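Local coordinates for CRISPR-associated protein, Cse1 family (Acidimicrobium ferrooxidans, PDB 4H3T) that probably serves as the large Cse1 subunit of a type I-E CRISPR Cascade complex, which in its relatives takes part in recognising invading DNA, at residues Tyr94-Phe102 with Val234-Leu242. The protein carries 1 engineered substitution. Residues are numbered along the deposited sequence; the frame is centred on the assembly and turned at random.
Sequences YFARWRHRF and VPAWERDPL. With GOL (glycerol), chain B.
Arg101, in the 3-10 turn that follows helix 88-98, comes within 5.8 Å of Trp237, CA to CA, in the long loop before strand 248-249; the CA atoms of Trp98 and Glu238 are 7.6 Å apart. Tyr94, its CG anti to the backbone N (chi1 -174°), sends its hydroxyl between two partners that both lie at the edge of its ring: OH accepts a nearly straight bond from Trp237 NE1 (2.8 Å), in the indole plane, and donates to Glu238 OE2 (2.7 Å) on the anti side of the carboxylate. The same glutamate lays its CG over the six-membered ring of Trp98, 3.6 Å from the centroid, a CH-pi contact, while Arg97 CG packs on the opposite face. Phe102 points the CZ edge of its ring at one face of the Trp237 indole, 3.5 Å from CE2, and Pro235 CG backs the other. Arg101, bent at chi2 and chi3, folds its guanidinium over Trp237 O and grips Arg239 O end-on with NH1 (2.9 Å) and NH2 (2.8 Å); NH2 also bonds O2 of a glycerol, probably from crystallisation. This is structural packing within the Cse1 family region: Arg66 of helix 52-68 salt-bridges Glu238 OE2, Leu59 and Leu63 of that helix touch Trp237 and Tyr94, and Leu32 of helix 32-37 lies against Phe102.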
# COMPACT_ATOMS: atom_id res chain seq x y z
N TYR A 94 -26.10 4.38 14.95
CA TYR A 94 -24.71 4.73 15.31
C TYR A 94 -24.47 6.23 15.11
O TYR A 94 -23.99 6.88 16.04
CB TYR A 94 -23.70 3.88 14.52
CG TYR A 94 -22.28 4.11 14.97
CD1 TYR A 94 -21.75 3.44 16.07
CD2 TYR A 94 -21.48 5.06 14.35
CE1 TYR A 94 -20.47 3.69 16.51
CE2 TYR A 94 -20.23 5.38 14.83
CZ TYR A 94 -19.70 4.67 15.88
OH TYR A 94 -18.43 4.97 16.28
N PHE A 95 -24.79 6.78 13.93
CA PHE A 95 -24.53 8.21 13.67
C PHE A 95 -25.43 9.12 14.50
O PHE A 95 -24.97 10.20 14.85
CB PHE A 95 -24.61 8.56 12.18
CG PHE A 95 -23.41 8.07 11.42
CD1 PHE A 95 -22.13 8.47 11.78
CD2 PHE A 95 -23.55 7.15 10.38
CE1 PHE A 95 -21.02 8.02 11.08
CE2 PHE A 95 -22.41 6.65 9.72
CZ PHE A 95 -21.17 7.05 10.12
N ALA A 96 -26.62 8.68 14.94
CA ALA A 96 -27.42 9.51 15.87
C ALA A 96 -26.66 9.60 17.19
O ALA A 96 -26.53 10.68 17.73
CB ALA A 96 -28.82 8.91 16.08
N ARG A 97 -26.06 8.49 17.67
CA ARG A 97 -25.29 8.50 18.93
C ARG A 97 -23.99 9.32 18.83
O ARG A 97 -23.63 9.97 19.80
CB ARG A 97 -24.94 7.06 19.37
CG ARG A 97 -23.97 6.87 20.56
CD ARG A 97 -24.59 7.08 21.92
NE ARG A 97 -23.66 6.85 23.04
CZ ARG A 97 -22.74 7.71 23.50
NH1 ARG A 97 -22.59 8.90 22.92
NH2 ARG A 97 -21.97 7.39 24.53
N TRP A 98 -23.26 9.27 17.72
CA TRP A 98 -21.92 9.84 17.67
C TRP A 98 -21.73 11.02 16.78
O TRP A 98 -20.59 11.55 16.72
CB TRP A 98 -20.97 8.72 17.21
CG TRP A 98 -20.84 7.64 18.25
CD1 TRP A 98 -21.43 6.41 18.24
CD2 TRP A 98 -20.23 7.78 19.53
NE1 TRP A 98 -21.16 5.74 19.41
CE2 TRP A 98 -20.42 6.56 20.22
CE3 TRP A 98 -19.54 8.82 20.16
CZ2 TRP A 98 -19.92 6.35 21.51
CZ3 TRP A 98 -19.05 8.62 21.44
CH2 TRP A 98 -19.22 7.39 22.09
N ARG A 99 -22.77 11.50 16.11
CA ARG A 99 -22.49 12.59 15.17
C ARG A 99 -22.02 13.89 15.83
O ARG A 99 -21.34 14.64 15.15
CB ARG A 99 -23.61 12.87 14.21
CG ARG A 99 -24.76 13.57 14.79
CD ARG A 99 -25.97 13.42 13.88
NE ARG A 99 -25.79 14.06 12.57
CZ ARG A 99 -26.73 14.13 11.62
NH1 ARG A 99 -27.93 13.57 11.81
NH2 ARG A 99 -26.49 14.76 10.48
N HIS A 100 -22.19 14.07 17.16
CA HIS A 100 -21.60 15.22 17.87
C HIS A 100 -20.03 15.15 17.84
O HIS A 100 -19.34 16.13 18.15
CB HIS A 100 -22.13 15.27 19.33
CG HIS A 100 -21.64 14.13 20.19
ND1 HIS A 100 -22.19 12.85 20.10
CD2 HIS A 100 -20.71 14.13 21.19
CE1 HIS A 100 -21.55 12.10 20.99
NE2 HIS A 100 -20.63 12.81 21.65
N ARG A 101 -19.49 14.01 17.42
CA ARG A 101 -18.04 13.82 17.28
C ARG A 101 -17.55 13.83 15.84
O ARG A 101 -16.32 13.76 15.66
CB ARG A 101 -17.64 12.51 17.96
CG ARG A 101 -17.93 12.49 19.47
CD ARG A 101 -17.11 13.51 20.28
NE ARG A 101 -15.65 13.27 20.18
CZ ARG A 101 -14.91 12.56 21.01
NH1 ARG A 101 -15.46 11.96 22.08
NH2 ARG A 101 -13.61 12.41 20.79
N PHE A 102 -18.45 13.96 14.84
CA PHE A 102 -18.10 13.99 13.43
C PHE A 102 -18.16 15.38 12.81
O PHE A 102 -18.08 15.48 11.59
CB PHE A 102 -19.01 13.05 12.64
CG PHE A 102 -18.57 11.62 12.83
CD1 PHE A 102 -17.54 11.10 12.07
CD2 PHE A 102 -19.19 10.81 13.77
CE1 PHE A 102 -17.10 9.80 12.29
CE2 PHE A 102 -18.73 9.52 14.01
CZ PHE A 102 -17.71 9.01 13.24
N VAL A 234 -12.41 0.72 20.77
CA VAL A 234 -13.16 1.83 20.22
C VAL A 234 -12.25 2.82 19.44
O VAL A 234 -11.09 3.03 19.74
CB VAL A 234 -14.03 2.55 21.31
CG1 VAL A 234 -14.94 1.54 22.02
CG2 VAL A 234 -13.21 3.32 22.32
N PRO A 235 -12.83 3.47 18.44
CA PRO A 235 -12.05 4.43 17.64
C PRO A 235 -11.86 5.77 18.35
O PRO A 235 -12.51 6.04 19.36
CB PRO A 235 -12.91 4.57 16.38
CG PRO A 235 -14.28 4.35 16.85
CD PRO A 235 -14.20 3.33 17.90
N ALA A 236 -11.02 6.61 17.78
CA ALA A 236 -10.61 7.87 18.35
C ALA A 236 -11.79 8.80 18.71
O ALA A 236 -11.72 9.46 19.76
CB ALA A 236 -9.64 8.59 17.42
N TRP A 237 -12.81 8.85 17.87
CA TRP A 237 -13.99 9.72 18.09
C TRP A 237 -14.91 9.20 19.18
O TRP A 237 -15.77 9.96 19.57
CB TRP A 237 -14.80 9.97 16.80
CG TRP A 237 -15.33 8.74 16.18
CD1 TRP A 237 -16.39 7.98 16.60
CD2 TRP A 237 -14.70 8.02 15.12
NE1 TRP A 237 -16.54 6.92 15.77
CE2 TRP A 237 -15.48 6.87 14.89
CE3 TRP A 237 -13.59 8.27 14.31
CZ2 TRP A 237 -15.15 5.95 13.91
CZ3 TRP A 237 -13.27 7.34 13.34
CH2 TRP A 237 -14.09 6.23 13.11
N GLU A 238 -14.73 7.98 19.71
CA GLU A 238 -15.47 7.50 20.87
C GLU A 238 -14.65 7.72 22.09
O GLU A 238 -15.15 7.59 23.17
CB GLU A 238 -15.84 6.00 20.76
CG GLU A 238 -16.85 5.75 19.65
CD GLU A 238 -17.42 4.37 19.69
OE1 GLU A 238 -17.56 3.80 20.79
OE2 GLU A 238 -17.73 3.83 18.60
N ARG A 239 -13.36 8.01 21.96
CA ARG A 239 -12.51 8.24 23.13
C ARG A 239 -12.57 9.72 23.53
O ARG A 239 -13.07 10.57 22.79
CB ARG A 239 -11.07 7.77 22.78
CG ARG A 239 -11.03 6.28 22.43
CD ARG A 239 -9.80 5.87 21.57
NE ARG A 239 -8.80 5.28 22.44
CZ ARG A 239 -8.68 3.99 22.74
NH1 ARG A 239 -7.75 3.59 23.59
NH2 ARG A 239 -9.45 3.09 22.14
N ASP A 240 -12.10 10.02 24.70
CA ASP A 240 -11.98 11.40 25.12
C ASP A 240 -11.09 12.17 24.12
O ASP A 240 -10.07 11.61 23.66
CB ASP A 240 -11.31 11.51 26.48
CG ASP A 240 -12.13 10.99 27.64
OD1 ASP A 240 -13.37 10.90 27.50
OD2 ASP A 240 -11.53 10.65 28.67
N PRO A 241 -11.46 13.39 23.79
CA PRO A 241 -10.62 14.18 22.90
C PRO A 241 -9.22 14.36 23.48
O PRO A 241 -9.06 14.46 24.69
CB PRO A 241 -11.35 15.55 22.80
CG PRO A 241 -12.33 15.54 23.92
CD PRO A 241 -12.64 14.16 24.27
N LEU A 242 -8.25 14.47 22.60
CA LEU A 242 -6.85 14.62 23.01
C LEU A 242 -6.41 16.10 23.15
O LEU A 242 -7.12 17.03 22.80
CB LEU A 242 -5.98 13.87 21.99
CG LEU A 242 -6.32 12.37 21.89
CD1 LEU A 242 -5.47 11.66 20.89
CD2 LEU A 242 -6.18 11.66 23.23
C1 GOL B . -11.11 12.52 17.60
O1 GOL B . -12.16 12.88 16.69
C2 GOL B . -10.67 13.74 18.38
O2 GOL B . -11.67 14.09 19.36
C3 GOL B . -9.32 13.52 19.01
O3 GOL B . -8.78 14.71 19.62